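Local coordinates for bifunctional protein PutA (Bdellovibrio bacteriovorus, PDB 5UR2), which probably catalyses both steps of proline breakdown to glutamate, pairing a flavin-dependent proline dehydrogenase with an NAD+-dependent L-glutamate gamma-semialdehyde dehydrogenase in one chain, at residues 16-21 with 431-436; 27-32 with 421-426; 379-382 with 388-391. All coordinates share one frame; numbering follows the deposited sequence.

Interaction 1. Residues 16-21 with 431-436; sequences EILKRM and RGKFAD
Leu18 and Lys433 mark the nearest backbone approach between residues 16-21, inside a helix, and residues 431-436, at a helix end, with CA atoms 10.1 Å apart. That wide spacing is bridged by side chains, and no hydrogen bond crosses. Met21 and Phe434 form one touch. Met21 CE lies 3.8 Å from Phe434 CZ and meets the ring obliquely. The Met21 chain bends at its last torsion (chi3 54°), which turns the methyl off the line of the chain. Leu18 and Lys433 form the other touch. The two chains run past each other, pointing opposite ways, and Leu18 CD2 comes to 4.1 Å from Lys433 CE. Lys433 CG also sits 3.5 Å above one face of the Phe434 ring, toward the rim.

Polar bonds hold the helix end itself. Arg431 O accepts from Ala435 N (2.8 Å) and Asp436 N (2.9 Å). Arg431 NE makes a salt bridge to Asp436, with OD1 at 3.2 Å in the guanidinium plane and on the syn side of the carboxylate.

Other helices frame the contact. Met21 also packs on Ile389 and Thr392 of helix 387-395, and Leu18 on Val357 of helix 357-369. Leu18 also touches Met440, and Lys433 touches Leu443, both on helix 440-444.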
loop_
_atom_site.group_PDB
_atom_site.type_symbol
_atom_site.label_atom_id
_atom_site.label_comp_id
_atom_site.label_asym_id
_atom_site.label_seq_id
_atom_site.Cartn_x
_atom_site.Cartn_y
_atom_site.Cartn_z
ATOM N N GLU B 16 38.037 49.575 -10.800
ATOM C CA GLU B 16 39.311 49.748 -11.493
ATOM C C GLU B 16 39.787 48.444 -12.110
ATOM O O GLU B 16 40.202 48.419 -13.274
ATOM C CB GLU B 16 40.372 50.282 -10.533
ATOM C CG GLU B 16 41.776 50.334 -11.135
ATOM C CD GLU B 16 42.846 50.715 -10.113
ATOM O OE1 GLU B 16 42.476 51.096 -8.974
ATOM O OE2 GLU B 16 44.049 50.654 -10.459
ATOM N N ILE B 17 39.688 47.340 -11.358
ATOM C CA ILE B 17 40.161 46.048 -11.850
ATOM C C ILE B 17 39.376 45.627 -13.084
ATOM O O ILE B 17 39.955 45.181 -14.082
ATOM C CB ILE B 17 40.080 44.990 -10.727
ATOM C CG1 ILE B 17 41.115 45.292 -9.637
ATOM C CG2 ILE B 17 40.213 43.577 -11.287
ATOM C CD1 ILE B 17 40.957 44.427 -8.396
ATOM N N LEU B 18 38.057 45.791 -13.051
ATOM C CA LEU B 18 37.245 45.433 -14.210
ATOM C C LEU B 18 37.498 46.372 -15.390
ATOM O O LEU B 18 37.398 45.950 -16.551
ATOM C CB LEU B 18 35.768 45.418 -13.822
ATOM C CG LEU B 18 35.411 44.322 -12.801
ATOM C CD1 LEU B 18 34.057 44.566 -12.172
ATOM C CD2 LEU B 18 35.425 42.955 -13.439
ATOM N N LYS B 19 37.795 47.647 -15.126
ATOM C CA LYS B 19 38.089 48.565 -16.225
ATOM C C LYS B 19 39.372 48.161 -16.941
ATOM O O LYS B 19 39.403 48.075 -18.176
ATOM C CB LYS B 19 38.178 50.004 -15.709
ATOM C CG LYS B 19 38.502 51.038 -16.772
ATOM C CD LYS B 19 37.565 50.956 -17.980
ATOM C CE LYS B 19 36.157 51.471 -17.682
ATOM N NZ LYS B 19 35.391 51.762 -18.940
ATOM N N ARG B 20 40.429 47.871 -16.173
ATOM C CA ARG B 20 41.678 47.395 -16.760
ATOM C C ARG B 20 41.457 46.119 -17.561
ATOM O O ARG B 20 42.085 45.917 -18.608
ATOM C CB ARG B 20 42.715 47.119 -15.671
ATOM C CG ARG B 20 43.324 48.308 -14.977
ATOM C CD ARG B 20 44.165 47.786 -13.811
ATOM N NE ARG B 20 44.963 48.808 -13.137
ATOM C CZ ARG B 20 46.211 49.129 -13.463
ATOM N NH1 ARG B 20 46.813 48.523 -14.484
ATOM N NH2 ARG B 20 46.852 50.062 -12.768
ATOM N N MET B 21 40.562 45.248 -17.083
ATOM C CA MET B 21 40.327 43.977 -17.758
ATOM C C MET B 21 39.798 44.183 -19.165
ATOM O O MET B 21 40.078 43.372 -20.054
ATOM C CB MET B 21 39.355 43.119 -16.947
ATOM C CG MET B 21 39.987 42.453 -15.741
ATOM S SD MET B 21 38.768 41.875 -14.549
ATOM C CE MET B 21 37.721 40.866 -15.610
ATOM N N ARG B 431 30.943 33.003 -13.695
ATOM C CA ARG B 431 29.775 32.818 -14.542
ATOM C C ARG B 431 28.874 34.049 -14.512
ATOM O O ARG B 431 28.395 34.504 -15.559
ATOM C CB ARG B 431 28.984 31.581 -14.121
ATOM C CG ARG B 431 27.659 31.505 -14.851
ATOM C CD ARG B 431 26.779 30.399 -14.353
ATOM N NE ARG B 431 25.412 30.574 -14.835
ATOM C CZ ARG B 431 24.481 29.621 -14.824
ATOM N NH1 ARG B 431 24.767 28.411 -14.359
ATOM N NH2 ARG B 431 23.261 29.881 -15.280
ATOM N N GLY B 432 28.656 34.624 -13.327
ATOM C CA GLY B 432 27.805 35.798 -13.247
ATOM C C GLY B 432 28.322 36.952 -14.083
ATOM O O GLY B 432 27.541 37.684 -14.703
ATOM N N LYS B 433 29.651 37.121 -14.123
ATOM C CA LYS B 433 30.282 38.197 -14.885
ATOM C C LYS B 433 30.294 37.917 -16.390
ATOM O O LYS B 433 29.915 38.780 -17.190
ATOM C CB LYS B 433 31.708 38.426 -14.373
ATOM C CG LYS B 433 32.592 39.155 -15.359
ATOM C CD LYS B 433 32.272 40.615 -15.473
ATOM C CE LYS B 433 33.213 41.261 -16.472
ATOM N NZ LYS B 433 32.668 42.592 -16.901
ATOM N N PHE B 434 30.772 36.740 -16.799
ATOM C CA PHE B 434 31.062 36.453 -18.200
ATOM C C PHE B 434 29.948 35.694 -18.902
ATOM O O PHE B 434 30.024 35.494 -20.119
ATOM C CB PHE B 434 32.374 35.664 -18.310
ATOM C CG PHE B 434 33.596 36.470 -17.962
ATOM C CD1 PHE B 434 34.074 37.442 -18.828
ATOM C CD2 PHE B 434 34.220 36.314 -16.741
ATOM C CE1 PHE B 434 35.188 38.198 -18.503
ATOM C CE2 PHE B 434 35.344 37.078 -16.410
ATOM C CZ PHE B 434 35.824 38.015 -17.289
ATOM N N ALA B 435 28.920 35.295 -18.196
ATOM C CA ALA B 435 27.873 34.522 -18.845
ATOM C C ALA B 435 26.488 35.062 -18.549
ATOM O O ALA B 435 25.667 35.154 -19.466
ATOM C CB ALA B 435 27.958 33.036 -18.437
ATOM N N ASP B 436 26.202 35.418 -17.297
ATOM C CA ASP B 436 24.878 35.896 -16.927
ATOM C C ASP B 436 24.721 37.402 -17.081
ATOM O O ASP B 436 23.629 37.913 -16.830
ATOM C CB ASP B 436 24.539 35.496 -15.484
ATOM C CG ASP B 436 24.548 33.999 -15.272
ATOM O OD1 ASP B 436 24.327 33.246 -16.250
ATOM O OD2 ASP B 436 24.774 33.577 -14.114
#

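Interaction 2. Residues 27-32 with 421-426; sequences ASIFSK and LENTSN. With P5F (N-propargylglycine-modified flavin adenine dinucleotide), chain F.
Phe30 and Asn423 make the closest approach, a ring edge against a backbone carbonyl. Phe30 CE2 and CZ each lie 3.4 Å from Asn423 O, which sits near the ring plane. The edge therefore offers its C-H groups to the oxygen near the end of helix 409-423.

Van der Waals contact adds to this. Ile29 CG2 lies 3.8 Å from Asn423 ND2, and the two side chains cross at about a right angle. The amide nitrogen has its hydrogen bond elsewhere, with Tyr36 OH. Met40 of helix 35-45 touches Ile29, Phe30 and Asn423.

Hydrogen bonds shape the loop that presents these residues. Phe30 N donates to Ser28 OG at 3.2 Å, with an N-H...O angle of 168°. Ser31 N donates to Ser28 O at 3.1 Å.

Contact with the cofactor comes from the preceding residue. Glu422 OE2 lies 2.9 Å from the ribose oxygen O3B of the modified FAD. The Glu422 chain bends at chi2 (60°) to bring its carboxylate there.

Residues 28-31 thus form a type I beta turn combined with an ST turn at Ser28. This turn packs on Asn423, whose neighbour Glu422 belongs to the FAD pocket of the proline dehydrogenase barrel.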
loop_
_atom_site.group_PDB
_atom_site.type_symbol
_atom_site.label_atom_id
_atom_site.label_comp_id
_atom_site.label_asym_id
_atom_site.label_seq_id
_atom_site.Cartn_x
_atom_site.Cartn_y
_atom_site.Cartn_z
ATOM N N ALA B 27 41.570 35.655 -23.469
ATOM C CA ALA B 27 40.323 34.950 -23.721
ATOM C C ALA B 27 39.648 34.541 -22.421
ATOM O O ALA B 27 40.302 34.287 -21.406
ATOM C CB ALA B 27 40.560 33.704 -24.578
ATOM N N SER B 28 38.323 34.466 -22.466
ATOM C CA SER B 28 37.546 33.931 -21.356
ATOM C C SER B 28 37.235 32.458 -21.599
ATOM O O SER B 28 36.931 32.050 -22.726
ATOM C CB SER B 28 36.238 34.708 -21.160
ATOM O OG SER B 28 35.445 34.133 -20.130
ATOM N N ILE B 29 37.301 31.670 -20.522
ATOM C CA ILE B 29 36.901 30.268 -20.542
ATOM C C ILE B 29 35.472 30.092 -21.031
ATOM O O ILE B 29 35.097 29.002 -21.475
ATOM C CB ILE B 29 37.092 29.666 -19.124
ATOM C CG1 ILE B 29 38.009 28.453 -19.184
ATOM C CG2 ILE B 29 35.763 29.342 -18.434
ATOM C CD1 ILE B 29 39.430 28.833 -19.456
ATOM N N PHE B 30 34.659 31.142 -20.959
ATOM C CA PHE B 30 33.253 31.062 -21.315
ATOM C C PHE B 30 32.988 31.302 -22.791
ATOM O O PHE B 30 31.847 31.109 -23.227
ATOM C CB PHE B 30 32.442 32.060 -20.484
ATOM C CG PHE B 30 32.280 31.643 -19.061
ATOM C CD1 PHE B 30 33.217 32.007 -18.107
ATOM C CD2 PHE B 30 31.214 30.853 -18.683
ATOM C CE1 PHE B 30 33.081 31.609 -16.793
ATOM C CE2 PHE B 30 31.078 30.449 -17.370
ATOM C CZ PHE B 30 32.019 30.831 -16.424
ATOM N N SER B 31 34.006 31.701 -23.561
ATOM C CA SER B 31 33.839 31.990 -24.983
ATOM C C SER B 31 33.220 30.802 -25.708
ATOM O O SER B 31 33.770 29.695 -25.689
ATOM C CB SER B 31 35.193 32.351 -25.610
ATOM N N LYS B 32 32.064 31.026 -26.336
ATOM C CA LYS B 32 31.447 29.996 -27.162
ATOM C C LYS B 32 32.130 29.850 -28.522
ATOM O O LYS B 32 31.564 29.209 -29.414
ATOM C CB LYS B 32 29.952 30.285 -27.344
ATOM C CG LYS B 32 29.108 30.117 -26.079
ATOM C CD LYS B 32 27.674 30.590 -26.309
ATOM C CE LYS B 32 27.655 31.996 -26.919
ATOM N NZ LYS B 32 26.292 32.579 -27.085
ATOM N N LEU B 421 32.323 21.704 -13.447
ATOM C CA LEU B 421 31.302 21.855 -12.417
ATOM C C LEU B 421 31.336 23.249 -11.803
ATOM O O LEU B 421 30.303 23.920 -11.715
ATOM C CB LEU B 421 31.491 20.799 -11.333
ATOM C CG LEU B 421 31.031 19.412 -11.782
ATOM C CD1 LEU B 421 31.458 18.366 -10.772
ATOM C CD2 LEU B 421 29.529 19.407 -11.984
ATOM N N GLU B 422 32.525 23.722 -11.417
ATOM C CA GLU B 422 32.630 25.044 -10.806
ATOM C C GLU B 422 32.196 26.150 -11.770
ATOM O O GLU B 422 31.446 27.062 -11.398
ATOM C CB GLU B 422 34.062 25.293 -10.338
ATOM C CG GLU B 422 34.187 26.545 -9.504
ATOM C CD GLU B 422 33.324 26.486 -8.251
ATOM O OE1 GLU B 422 32.378 27.309 -8.141
ATOM O OE2 GLU B 422 33.565 25.581 -7.408
ATOM N N ASN B 423 32.660 26.084 -13.018
ATOM C CA ASN B 423 32.417 27.173 -13.952
ATOM C C ASN B 423 30.959 27.243 -14.392
ATOM O O ASN B 423 30.491 28.317 -14.781
ATOM C CB ASN B 423 33.333 27.027 -15.166
ATOM C CG ASN B 423 34.790 27.226 -14.819
ATOM O OD1 ASN B 423 35.118 27.807 -13.789
ATOM N ND2 ASN B 423 35.673 26.732 -15.675
ATOM N N THR B 424 30.224 26.133 -14.345
ATOM C CA THR B 424 28.802 26.145 -14.692
ATOM C C THR B 424 27.897 26.286 -13.479
ATOM O O THR B 424 26.671 26.222 -13.628
ATOM C CB THR B 424 28.400 24.866 -15.441
ATOM O OG1 THR B 424 28.607 23.724 -14.585
ATOM C CG2 THR B 424 29.202 24.736 -16.728
ATOM N N SER B 425 28.466 26.465 -12.290
ATOM C CA SER B 425 27.665 26.593 -11.084
ATOM C C SER B 425 26.861 27.893 -11.093
ATOM O O SER B 425 27.340 28.941 -11.539
ATOM C CB SER B 425 28.575 26.529 -9.857
ATOM O OG SER B 425 27.938 27.051 -8.708
ATOM N N ASN B 426 25.626 27.821 -10.575
ATOM C CA ASN B 426 24.772 29.007 -10.505
ATOM C C ASN B 426 25.358 30.076 -9.594
ATOM O O ASN B 426 25.073 31.268 -9.774
ATOM C CB ASN B 426 23.373 28.624 -10.028
ATOM C CG ASN B 426 22.499 28.110 -11.146
ATOM O OD1 ASN B 426 22.365 28.761 -12.186
ATOM N ND2 ASN B 426 21.896 26.937 -10.943
HETATM P PA P5F F . 33.639 32.220 -6.253
HETATM O O1A P5F F . 33.674 33.685 -5.702
HETATM O O2A P5F F . 32.730 31.934 -7.342
HETATM O O5B P5F F . 33.212 31.175 -5.257
HETATM C C5B P5F F . 32.749 29.868 -5.578
HETATM C C4B P5F F . 32.759 29.023 -4.295
HETATM O O4B P5F F . 31.732 29.355 -3.393
HETATM C C3B P5F F . 32.629 27.537 -4.463
HETATM O O3B P5F F . 33.801 26.942 -4.872
HETATM C C2B P5F F . 32.216 27.099 -3.115
HETATM O O2B P5F F . 33.335 27.009 -2.301
HETATM C C1B P5F F . 31.365 28.226 -2.649
HETATM N N9A P5F F . 29.951 28.019 -2.831
HETATM C C8A P5F F . 29.272 27.757 -4.013
HETATM N N7A P5F F . 27.965 27.655 -3.740
HETATM C C5A P5F F . 27.743 27.862 -2.377
HETATM C C6A P5F F . 26.625 27.855 -1.545
HETATM N N6A P5F F . 25.314 27.617 -2.080
HETATM N N1A P5F F . 26.757 28.073 -0.222
HETATM C C2A P5F F . 27.967 28.307 0.327
HETATM N N3A P5F F . 29.084 28.291 -0.457
HETATM C C4A P5F F . 29.013 28.084 -1.778
HETATM N N1 P5F F . 39.691 24.080 -2.564
HETATM C C2 P5F F . 39.777 23.195 -1.426
HETATM O O2 P5F F . 38.612 22.852 -0.779
HETATM N N3 P5F F . 41.041 22.694 -0.974
HETATM C C4 P5F F . 42.258 23.032 -1.616
HETATM O O4 P5F F . 43.457 22.506 -1.120
HETATM C C4X P5F F . 42.168 23.958 -2.822
HETATM N N5 P5F F . 43.338 24.265 -3.642
HETATM C C5X P5F F . 43.240 25.477 -4.479
HETATM C C6 P5F F . 44.484 26.188 -4.908
HETATM C C7 P5F F . 44.390 27.399 -5.638
HETATM C C7M P5F F . 45.656 28.109 -6.064
HETATM C C8 P5F F . 43.114 27.949 -5.966
HETATM C C8M P5F F . 42.976 29.237 -6.737
HETATM C C9 P5F F . 41.932 27.285 -5.562
HETATM C C9A P5F F . 42.022 26.008 -4.797
HETATM N N10 P5F F . 40.797 25.335 -4.361
HETATM C C10 P5F F . 40.919 24.438 -3.246
HETATM C "C1'" P5F F . 39.454 25.683 -4.888
HETATM C "C2'" P5F F . 38.842 26.893 -4.180
HETATM O "O2'" P5F F . 38.541 26.536 -2.885
HETATM C "C3'" P5F F . 37.591 27.466 -4.849
HETATM O "O3'" P5F F . 36.609 26.499 -4.841
HETATM C "C4'" P5F F . 37.779 27.920 -6.289
HETATM O "O4'" P5F F . 39.103 28.309 -6.425
HETATM C "C5'" P5F F . 36.778 28.980 -6.785
HETATM O "O5'" P5F F . 36.469 29.971 -5.824
HETATM P P P5F F . 36.308 31.556 -6.126
HETATM O O1P P5F F . 36.642 32.566 -4.962
HETATM O O2P P5F F . 37.138 31.671 -7.460
HETATM O O3P P5F F . 34.852 31.632 -6.881
HETATM C C21 P5F F . 43.602 21.836 -4.578
HETATM C C22 P5F F . 43.578 23.088 -4.073
HETATM C C23 P5F F . 43.764 20.607 -3.666
#

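Interaction 3. Residues 379-382 with 388-391; sequences FQML and PIKK. With P5F (N-propargylglycine-modified flavin adenine dinucleotide), chain F.
Lys390 NZ is gripped by several groups. It donates to Leu382 O at 2.8 Å, and it also forms salt bridges with Glu402 and Glu387. A weak bond to Met385 O adds to these. The ammonium group approaches Leu382 O at a C=O...N angle of 135°, tilted 31° from the carbonyl plane. The Lys390 chain bends at chi3 (-75°), which carries its end to the carbonyl at the close of strand 379-382.

The rest of the contact is apolar. Met381 points toward the helix with an extended chain. It runs alongside the Lys390 chain in the opposite direction. Met381 SD is 3.9 Å from Lys390 CB, and Met381 CB is 3.9 Å from Lys390 CE. The Met381 and Ile389 side chains cross at about a right angle, with Met381 CE 4.0 Å from Ile389 CG2.

The other side of the strand belongs to the flavin. Leu382 points away from the helix and lays a methyl over a face of the ring system, its CD2 3.5 Å from C8 of the modified FAD. The strand backbone meets the dimethyl edge: Met381 CA is 3.5 Å from C8M, and Gln380 O is 3.6 Å from the same methyl.

Strand 379-382 is the seventh of the eight-stranded barrel, and helix 387-395 is the helix of the beta-alpha-beta crossover to strand 400-406. Lys390 ties these elements together, because Glu402 lies on strand 400-406 and Glu387 on the helix. All four touching residues are buried. Two carboxylates beside the buried ammonium would probably favour its charged form. The chemistry is thus divided: Lys390 bonds to a carbonyl and two carboxylates, while Leu382 and the strand backbone pack against the flavin's dimethylbenzene end.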
loop_
_atom_site.group_PDB
_atom_site.type_symbol
_atom_site.label_atom_id
_atom_site.label_comp_id
_atom_site.label_asym_id
_atom_site.label_seq_id
_atom_site.Cartn_x
_atom_site.Cartn_y
_atom_site.Cartn_z
ATOM N N PHE B 379 48.572 36.467 -4.231
ATOM C CA PHE B 379 47.308 36.014 -4.769
ATOM C C PHE B 379 47.526 34.740 -5.575
ATOM O O PHE B 379 48.599 34.524 -6.150
ATOM C CB PHE B 379 46.657 37.123 -5.603
ATOM C CG PHE B 379 46.179 38.278 -4.774
ATOM C CD1 PHE B 379 45.036 38.153 -3.997
ATOM C CD2 PHE B 379 46.871 39.477 -4.754
ATOM C CE1 PHE B 379 44.591 39.202 -3.210
ATOM C CE2 PHE B 379 46.431 40.546 -3.973
ATOM C CZ PHE B 379 45.289 40.406 -3.201
ATOM N N GLN B 380 46.510 33.875 -5.591
ATOM C CA GLN B 380 46.651 32.581 -6.249
ATOM C C GLN B 380 45.405 32.256 -7.053
ATOM O O GLN B 380 44.281 32.557 -6.634
ATOM C CB GLN B 380 46.961 31.467 -5.226
ATOM C CG GLN B 380 48.239 31.714 -4.410
ATOM C CD GLN B 380 48.627 30.543 -3.499
ATOM O OE1 GLN B 380 48.020 29.474 -3.553
ATOM N NE2 GLN B 380 49.651 30.744 -2.669
ATOM N N MET B 381 45.626 31.674 -8.232
ATOM C CA MET B 381 44.566 31.278 -9.144
ATOM C C MET B 381 44.972 29.991 -9.841
ATOM O O MET B 381 46.155 29.672 -9.951
ATOM C CB MET B 381 44.296 32.346 -10.206
ATOM C CG MET B 381 43.772 33.652 -9.682
ATOM S SD MET B 381 43.461 34.776 -11.055
ATOM C CE MET B 381 43.070 36.263 -10.143
ATOM N N LEU B 382 43.979 29.273 -10.359
ATOM C CA LEU B 382 44.249 28.026 -11.057
ATOM C C LEU B 382 44.817 28.308 -12.443
ATOM O O LEU B 382 44.421 29.271 -13.110
ATOM C CB LEU B 382 42.982 27.186 -11.169
ATOM C CG LEU B 382 42.237 26.805 -9.892
ATOM C CD1 LEU B 382 41.029 26.006 -10.290
ATOM C CD2 LEU B 382 43.098 26.000 -8.928
ATOM N N PRO B 388 41.976 37.042 -18.025
ATOM C CA PRO B 388 41.959 38.514 -18.015
ATOM C C PRO B 388 42.173 39.095 -16.630
ATOM O O PRO B 388 42.828 40.137 -16.489
ATOM C CB PRO B 388 40.562 38.860 -18.557
ATOM C CG PRO B 388 40.046 37.612 -19.159
ATOM C CD PRO B 388 40.658 36.494 -18.385
ATOM N N ILE B 389 41.639 38.438 -15.598
ATOM C CA ILE B 389 41.809 38.918 -14.228
ATOM C C ILE B 389 43.237 38.696 -13.750
ATOM O O ILE B 389 43.861 39.595 -13.174
ATOM C CB ILE B 389 40.790 38.233 -13.307
ATOM C CG1 ILE B 389 39.422 38.260 -13.992
ATOM C CG2 ILE B 389 40.763 38.939 -11.982
ATOM C CD1 ILE B 389 38.299 37.623 -13.210
ATOM N N LYS B 390 43.764 37.485 -13.975
ATOM C CA LYS B 390 45.144 37.140 -13.630
ATOM C C LYS B 390 46.140 38.165 -14.161
ATOM O O LYS B 390 47.003 38.665 -13.424
ATOM C CB LYS B 390 45.462 35.755 -14.204
ATOM C CG LYS B 390 46.577 34.972 -13.527
ATOM C CD LYS B 390 46.740 33.610 -14.213
ATOM C CE LYS B 390 45.617 32.631 -13.833
ATOM N NZ LYS B 390 45.652 31.331 -14.589
ATOM N N LYS B 391 46.048 38.471 -15.459
ATOM C CA LYS B 391 46.984 39.411 -16.064
ATOM C C LYS B 391 46.870 40.786 -15.422
ATOM O O LYS B 391 47.884 41.447 -15.172
ATOM C CB LYS B 391 46.728 39.488 -17.569
ATOM C CG LYS B 391 47.474 40.591 -18.292
ATOM C CD LYS B 391 48.893 40.200 -18.632
ATOM C CE LYS B 391 49.436 41.078 -19.761
ATOM N NZ LYS B 391 49.126 42.522 -19.539
HETATM P PA P5F F . 33.639 32.220 -6.253
HETATM O O1A P5F F . 33.674 33.685 -5.702
HETATM O O2A P5F F . 32.730 31.934 -7.342
HETATM O O5B P5F F . 33.212 31.175 -5.257
HETATM C C5B P5F F . 32.749 29.868 -5.578
HETATM C C4B P5F F . 32.759 29.023 -4.295
HETATM O O4B P5F F . 31.732 29.355 -3.393
HETATM C C3B P5F F . 32.629 27.537 -4.463
HETATM O O3B P5F F . 33.801 26.942 -4.872
HETATM C C2B P5F F . 32.216 27.099 -3.115
HETATM O O2B P5F F . 33.335 27.009 -2.301
HETATM C C1B P5F F . 31.365 28.226 -2.649
HETATM N N9A P5F F . 29.951 28.019 -2.831
HETATM C C8A P5F F . 29.272 27.757 -4.013
HETATM N N7A P5F F . 27.965 27.655 -3.740
HETATM C C5A P5F F . 27.743 27.862 -2.377
HETATM C C6A P5F F . 26.625 27.855 -1.545
HETATM N N6A P5F F . 25.314 27.617 -2.080
HETATM N N1A P5F F . 26.757 28.073 -0.222
HETATM C C2A P5F F . 27.967 28.307 0.327
HETATM N N3A P5F F . 29.084 28.291 -0.457
HETATM C C4A P5F F . 29.013 28.084 -1.778
HETATM N N1 P5F F . 39.691 24.080 -2.564
HETATM C C2 P5F F . 39.777 23.195 -1.426
HETATM O O2 P5F F . 38.612 22.852 -0.779
HETATM N N3 P5F F . 41.041 22.694 -0.974
HETATM C C4 P5F F . 42.258 23.032 -1.616
HETATM O O4 P5F F . 43.457 22.506 -1.120
HETATM C C4X P5F F . 42.168 23.958 -2.822
HETATM N N5 P5F F . 43.338 24.265 -3.642
HETATM C C5X P5F F . 43.240 25.477 -4.479
HETATM C C6 P5F F . 44.484 26.188 -4.908
HETATM C C7 P5F F . 44.390 27.399 -5.638
HETATM C C7M P5F F . 45.656 28.109 -6.064
HETATM C C8 P5F F . 43.114 27.949 -5.966
HETATM C C8M P5F F . 42.976 29.237 -6.737
HETATM C C9 P5F F . 41.932 27.285 -5.562
HETATM C C9A P5F F . 42.022 26.008 -4.797
HETATM N N10 P5F F . 40.797 25.335 -4.361
HETATM C C10 P5F F . 40.919 24.438 -3.246
HETATM C "C1'" P5F F . 39.454 25.683 -4.888
HETATM C "C2'" P5F F . 38.842 26.893 -4.180
HETATM O "O2'" P5F F . 38.541 26.536 -2.885
HETATM C "C3'" P5F F . 37.591 27.466 -4.849
HETATM O "O3'" P5F F . 36.609 26.499 -4.841
HETATM C "C4'" P5F F . 37.779 27.920 -6.289
HETATM O "O4'" P5F F . 39.103 28.309 -6.425
HETATM C "C5'" P5F F . 36.778 28.980 -6.785
HETATM O "O5'" P5F F . 36.469 29.971 -5.824
HETATM P P P5F F . 36.308 31.556 -6.126
HETATM O O1P P5F F . 36.642 32.566 -4.962
HETATM O O2P P5F F . 37.138 31.671 -7.460
HETATM O O3P P5F F . 34.852 31.632 -6.881
HETATM C C21 P5F F . 43.602 21.836 -4.578
HETATM C C22 P5F F . 43.578 23.088 -4.073
HETATM C C23 P5F F . 43.764 20.607 -3.666
#

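The three contacts lie close together in the proline dehydrogenase part of the chain, where the N-terminal residues pack on the barrel. The centres of interactions 1 and 2 lie about 13 Å apart, as do those of interactions 1 and 3. Interactions 2 and 3 have centres about 15 Å apart. Interactions 1 and 2 meet where Arg431 CA lies 3.5 Å from Phe30 CZ. Interactions 1 and 3 meet through Met21 CE and Ile389 CG1, also 3.5 Å apart. Ala27 O and Pro388 CD, 3.8 Å apart, join 2 and 3. Interaction 2 reaches the adenosine ribose of the modified FAD, and interaction 3 its flavin. Interaction 1 stands farther off, with the Lys433 side chain about 10 Å from the cofactor.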